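Local coordinates for protein Na Glutathione S-transferase 1 (Necator americanus, PDB 2ON7) that probably catalyses the conjugation of glutathione to electrophilic compounds, as a dimeric glutathione S-transferase of the human hookworm, at residues K36-F39 with A40-P44; C68-L71 with A72-G76. All blocks are in the same frame, centred on the assembly; numbering follows the deposited sequence.

Interaction 1: K36-F39 with A40-P44; sequences KEQF and AKVKP
Phe39 and Lys43, one helical turn apart, carry this local contact, with Lys43 CB over one face of the phenyl ring and Lys43 CD reaching its rim at CE2 and CZ. Lys43 CB stands 3.9 Å from the Phe39 ring centroid and 23° off the ring normal, a CH-pi contact displaced toward the rim, near CE1 and CZ. Further along the chain, Lys43 CD comes to 3.5 Å from Phe39 CE2, so two methylenes touch the ring. The first torsion of the lysine accounts for this: Lys43 CG sits between its backbone N and carbonyl carbon (chi1 63°), which brings CG within 3.3 Å of Phe39 O. Phe39 O also accepts a hydrogen bond from Lys43 N at 3.0 Å, and a weak one from Val42 N. A second carbonyl, Gln38 O, takes Val42 N at 3.3 Å, and Val42 CG2 packs 3.4 Å from Gln38 O. Gln38 NE2 comes to 3.9 Å from Val42 CG1, the two side chains crossing at a slant. The whole is an i to i+4 contact late in a short helix of the thioredoxin-like N-terminal domain, where the chain passes into 3-10 geometry at 43-44. Helix 36-42 follows strand 30-34, an outermost strand of the sheet; the Phe39 ring meets that of Phe9 in strand 4-9 at about 60° and touches Leu46, Gln50 and Val51.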
loop_
_atom_site.group_PDB
_atom_site.type_symbol
_atom_site.label_atom_id
_atom_site.label_comp_id
_atom_site.label_asym_id
_atom_site.label_seq_id
_atom_site.Cartn_x
_atom_site.Cartn_y
_atom_site.Cartn_z
ATOM N N LYS A 36 -21.652 -4.680 -12.315
ATOM C CA LYS A 36 -20.554 -4.729 -13.293
ATOM C C LYS A 36 -20.722 -3.722 -14.453
ATOM O O LYS A 36 -19.790 -2.972 -14.770
ATOM C CB LYS A 36 -20.232 -6.175 -13.767
ATOM C CG LYS A 36 -21.036 -6.725 -14.961
ATOM C CD LYS A 36 -22.440 -7.283 -14.571
ATOM C CE LYS A 36 -23.073 -8.086 -15.704
ATOM N NZ LYS A 36 -24.119 -7.299 -16.415
ATOM N N GLU A 37 -21.918 -3.676 -15.036
ATOM C CA GLU A 37 -22.182 -2.866 -16.222
ATOM C C GLU A 37 -22.143 -1.357 -15.964
ATOM O O GLU A 37 -21.722 -0.593 -16.815
ATOM C CB GLU A 37 -23.508 -3.264 -16.836
ATOM C CG GLU A 37 -23.716 -2.773 -18.257
ATOM C CD GLU A 37 -25.132 -3.022 -18.736
ATOM O OE1 GLU A 37 -25.925 -3.505 -17.896
ATOM O OE2 GLU A 37 -25.446 -2.752 -19.935
ATOM N N GLN A 38 -22.574 -0.925 -14.787
ATOM C CA GLN A 38 -22.438 0.476 -14.426
ATOM C C GLN A 38 -20.978 0.858 -14.068
ATOM O O GLN A 38 -20.566 2.013 -14.238
ATOM C CB GLN A 38 -23.411 0.808 -13.306
ATOM C CG GLN A 38 -23.390 2.265 -12.872
ATOM C CD GLN A 38 -24.182 3.184 -13.770
ATOM O OE1 GLN A 38 -24.846 2.744 -14.716
ATOM N NE2 GLN A 38 -24.129 4.479 -13.466
ATOM N N PHE A 39 -20.190 -0.107 -13.600
ATOM C CA PHE A 39 -18.768 0.155 -13.426
ATOM C C PHE A 39 -18.096 0.452 -14.772
ATOM O O PHE A 39 -17.350 1.429 -14.901
ATOM C CB PHE A 39 -18.035 -0.956 -12.657
ATOM C CG PHE A 39 -16.550 -0.747 -12.588
ATOM C CD1 PHE A 39 -16.005 0.208 -11.718
ATOM C CD2 PHE A 39 -15.686 -1.477 -13.415
ATOM C CE1 PHE A 39 -14.611 0.436 -11.688
ATOM C CE2 PHE A 39 -14.301 -1.276 -13.377
ATOM C CZ PHE A 39 -13.759 -0.311 -12.539
ATOM N N ALA A 40 -18.385 -0.385 -15.765
ATOM C CA ALA A 40 -17.832 -0.239 -17.099
ATOM C C ALA A 40 -18.048 1.180 -17.688
ATOM O O ALA A 40 -17.161 1.700 -18.371
ATOM C CB ALA A 40 -18.381 -1.323 -18.014
ATOM N N LYS A 41 -19.184 1.807 -17.371
ATOM C CA LYS A 41 -19.512 3.162 -17.867
ATOM C C LYS A 41 -18.811 4.310 -17.126
ATOM O O LYS A 41 -18.435 5.312 -17.731
ATOM C CB LYS A 41 -21.029 3.407 -17.847
ATOM C CG LYS A 41 -21.848 2.407 -18.678
ATOM C CD LYS A 41 -23.237 2.924 -18.994
ATOM C CE LYS A 41 -23.243 3.827 -20.232
ATOM N NZ LYS A 41 -24.533 3.745 -21.024
ATOM N N VAL A 42 -18.674 4.178 -15.810
ATOM C CA VAL A 42 -18.154 5.287 -15.015
ATOM C C VAL A 42 -16.637 5.263 -14.845
ATOM O O VAL A 42 -16.056 6.329 -14.617
ATOM C CB VAL A 42 -18.847 5.444 -13.602
ATOM C CG1 VAL A 42 -20.376 5.671 -13.741
ATOM C CG2 VAL A 42 -18.530 4.285 -12.728
ATOM N N LYS A 43 -16.015 4.080 -14.996
ATOM C CA LYS A 43 -14.569 3.915 -14.762
ATOM C C LYS A 43 -13.557 4.809 -15.497
ATOM O O LYS A 43 -12.538 5.138 -14.911
ATOM C CB LYS A 43 -14.105 2.451 -14.787
ATOM C CG LYS A 43 -14.265 1.694 -16.072
ATOM C CD LYS A 43 -13.289 0.566 -16.146
ATOM C CE LYS A 43 -12.024 0.991 -16.906
ATOM N NZ LYS A 43 -10.852 0.006 -16.836
ATOM N N PRO A 44 -13.809 5.177 -16.773
ATOM C CA PRO A 44 -12.915 6.178 -17.364
ATOM C C PRO A 44 -12.894 7.539 -16.638
ATOM O O PRO A 44 -12.018 8.365 -16.922
ATOM C CB PRO A 44 -13.466 6.349 -18.794
ATOM C CG PRO A 44 -14.194 5.126 -19.069
ATOM C CD PRO A 44 -14.802 4.707 -17.756
#

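Interaction 2: C68-L71 with A72-G76; sequences CRYL and ARQFG
Backbone hydrogen bonds of the i to i+4 type join the two halves of this helical segment: Arg73 N reaches Arg69 O at 3.0 Å, and Gln74 N reaches Tyr70 O, also at 3.0 Å. Ala72 N to Cys68 O and Phe75 N to Leu71 O continue the series, the last more bent at 138°. The strongest side-chain bonds lead outward. Arg69 NE forms a salt bridge with Asp89 of its own chain and NH1 one with Asp89 of the second subunit, while Arg73 NH1 pairs with Glu85 of the second subunit. These carboxylates probably offset the charge of the two arginines, which run side by side in the same direction. Arg69 CD lies over one face of the Arg73 guanidinium, 3.5 Å from Arg73 NH2, with the two guanidinium planes 57° apart. Arg73 NE is buried and has no partner.

On the next flank, Gln74 CG sits over one face of the Tyr70 ring, 4.0 Å from its centroid, as a CH-pi contact. The bend at chi2 carries the amide above the CZ-CE1 rim, its plane 22° from the ring plane and Gln74 NE2 3.7 Å from Tyr70 CE1. Leu71 and Phe75 lie alongside each other, Leu71 CD2 to Phe75 CE1 at 4.1 Å, facing helix 16-25, to which Cys68 is joined by its disulfide with Cys17. Tyr70 touches Leu54 and Val56 of strand 53-56, and Leu71 touches Leu54. Gly76, the first residue to leave helical geometry, has positive phi and forms a Schellman motif. Within the thioredoxin-like N-terminal domain of a glutathione S-transferase, the arrangement is that of a helix packed on the sheet with its arginine flank at the dimer interface.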
loop_
_atom_site.group_PDB
_atom_site.type_symbol
_atom_site.label_atom_id
_atom_site.label_comp_id
_atom_site.label_asym_id
_atom_site.label_seq_id
_atom_site.Cartn_x
_atom_site.Cartn_y
_atom_site.Cartn_z
ATOM N N CYS A 68 -9.084 4.901 3.138
ATOM C CA CYS A 68 -9.257 4.482 4.524
ATOM C C CYS A 68 -8.328 5.323 5.455
ATOM O O CYS A 68 -8.765 5.780 6.528
ATOM C CB CYS A 68 -9.285 2.902 4.737
ATOM S SG CYS A 68 -10.357 2.572 6.120
ATOM N N ARG A 69 -7.088 5.603 5.026
ATOM C CA ARG A 69 -6.180 6.359 5.878
ATOM C C ARG A 69 -6.689 7.775 6.033
ATOM O O ARG A 69 -6.717 8.297 7.143
ATOM C CB ARG A 69 -4.753 6.346 5.339
ATOM C CG ARG A 69 -3.691 7.131 6.162
ATOM C CD ARG A 69 -2.345 7.129 5.483
ATOM N NE ARG A 69 -1.999 5.748 5.164
ATOM C CZ ARG A 69 -2.066 5.195 3.946
ATOM N NH1 ARG A 69 -2.381 5.917 2.870
ATOM N NH2 ARG A 69 -1.777 3.917 3.804
ATOM N N TYR A 70 -7.156 8.363 4.932
ATOM C CA TYR A 70 -7.607 9.745 4.911
ATOM C C TYR A 70 -8.786 9.933 5.901
ATOM O O TYR A 70 -8.762 10.838 6.767
ATOM C CB TYR A 70 -7.983 10.187 3.470
ATOM C CG TYR A 70 -8.697 11.534 3.424
ATOM C CD1 TYR A 70 -7.972 12.717 3.339
ATOM C CD2 TYR A 70 -10.096 11.619 3.452
ATOM C CE1 TYR A 70 -8.604 13.968 3.335
ATOM C CE2 TYR A 70 -10.757 12.890 3.442
ATOM C CZ TYR A 70 -9.978 14.049 3.385
ATOM O OH TYR A 70 -10.553 15.286 3.371
ATOM N N LEU A 71 -9.818 9.117 5.746
ATOM C CA LEU A 71 -10.991 9.235 6.582
ATOM C C LEU A 71 -10.613 9.032 8.050
ATOM O O LEU A 71 -11.042 9.833 8.884
ATOM C CB LEU A 71 -12.099 8.243 6.153
ATOM C CG LEU A 71 -12.645 8.472 4.747
ATOM C CD1 LEU A 71 -13.427 7.253 4.294
ATOM C CD2 LEU A 71 -13.493 9.766 4.707
ATOM N N ALA A 72 -9.766 8.026 8.344
ATOM C CA ALA A 72 -9.273 7.779 9.704
ATOM C C ALA A 72 -8.608 8.982 10.345
ATOM O O ALA A 72 -8.829 9.259 11.537
ATOM C CB ALA A 72 -8.321 6.593 9.728
ATOM N N ARG A 73 -7.787 9.692 9.562
ATOM C CA ARG A 73 -7.103 10.868 10.036
ATOM C C ARG A 73 -8.120 11.924 10.379
ATOM O O ARG A 73 -8.000 12.568 11.435
ATOM C CB ARG A 73 -6.099 11.389 9.005
ATOM C CG ARG A 73 -4.799 10.539 8.865
ATOM C CD ARG A 73 -3.832 11.262 7.983
ATOM N NE ARG A 73 -2.613 10.525 7.682
ATOM C CZ ARG A 73 -1.786 10.821 6.677
ATOM N NH1 ARG A 73 -2.060 11.839 5.868
ATOM N NH2 ARG A 73 -0.682 10.102 6.482
ATOM N N GLN A 74 -9.122 12.087 9.498
ATOM C CA GLN A 74 -10.184 13.084 9.658
ATOM C C GLN A 74 -10.978 12.886 10.952
ATOM O O GLN A 74 -11.402 13.878 11.585
ATOM C CB GLN A 74 -11.163 13.024 8.468
ATOM C CG GLN A 74 -10.607 13.501 7.133
ATOM C CD GLN A 74 -9.880 14.796 7.284
ATOM O OE1 GLN A 74 -10.466 15.787 7.757
ATOM N NE2 GLN A 74 -8.579 14.802 6.954
ATOM N N PHE A 75 -11.195 11.619 11.312
ATOM C CA PHE A 75 -12.054 11.251 12.456
ATOM C C PHE A 75 -11.292 10.606 13.598
ATOM O O PHE A 75 -11.892 10.121 14.535
ATOM C CB PHE A 75 -13.236 10.360 12.014
ATOM C CG PHE A 75 -14.012 10.939 10.866
ATOM C CD1 PHE A 75 -13.934 10.362 9.581
ATOM C CD2 PHE A 75 -14.758 12.111 11.038
ATOM C CE1 PHE A 75 -14.609 10.899 8.529
ATOM C CE2 PHE A 75 -15.431 12.682 9.954
ATOM C CZ PHE A 75 -15.357 12.084 8.715
ATOM N N GLY A 76 -9.963 10.625 13.502
ATOM C CA GLY A 76 -9.095 10.187 14.572
ATOM C C GLY A 76 -9.041 8.693 14.826
ATOM O O GLY A 76 -9.001 8.282 15.991
#

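Interactions 1 and 2 are successive along the chain, 36-44 closing before 68-76 opens, and both are single-turn contacts within helices of the thioredoxin-like N-terminal domain. Their centres lie 27 Å apart and their nearest atoms about 16 Å, so they do not touch. Strands 53-56 and 59-62 come between them in sequence. Helix 36-42 follows strand 30-34 at one margin of the four-stranded sheet, whereas helix 64-75 follows strand 59-62 at the other. Interaction 1 is a surface contact 23 Å from the chain centre, interaction 2 a buried one at 14 Å. Helix 64-75 thus takes part in the subunit interface through Arg69 and Arg73, while helix 36-42 stands at the surface.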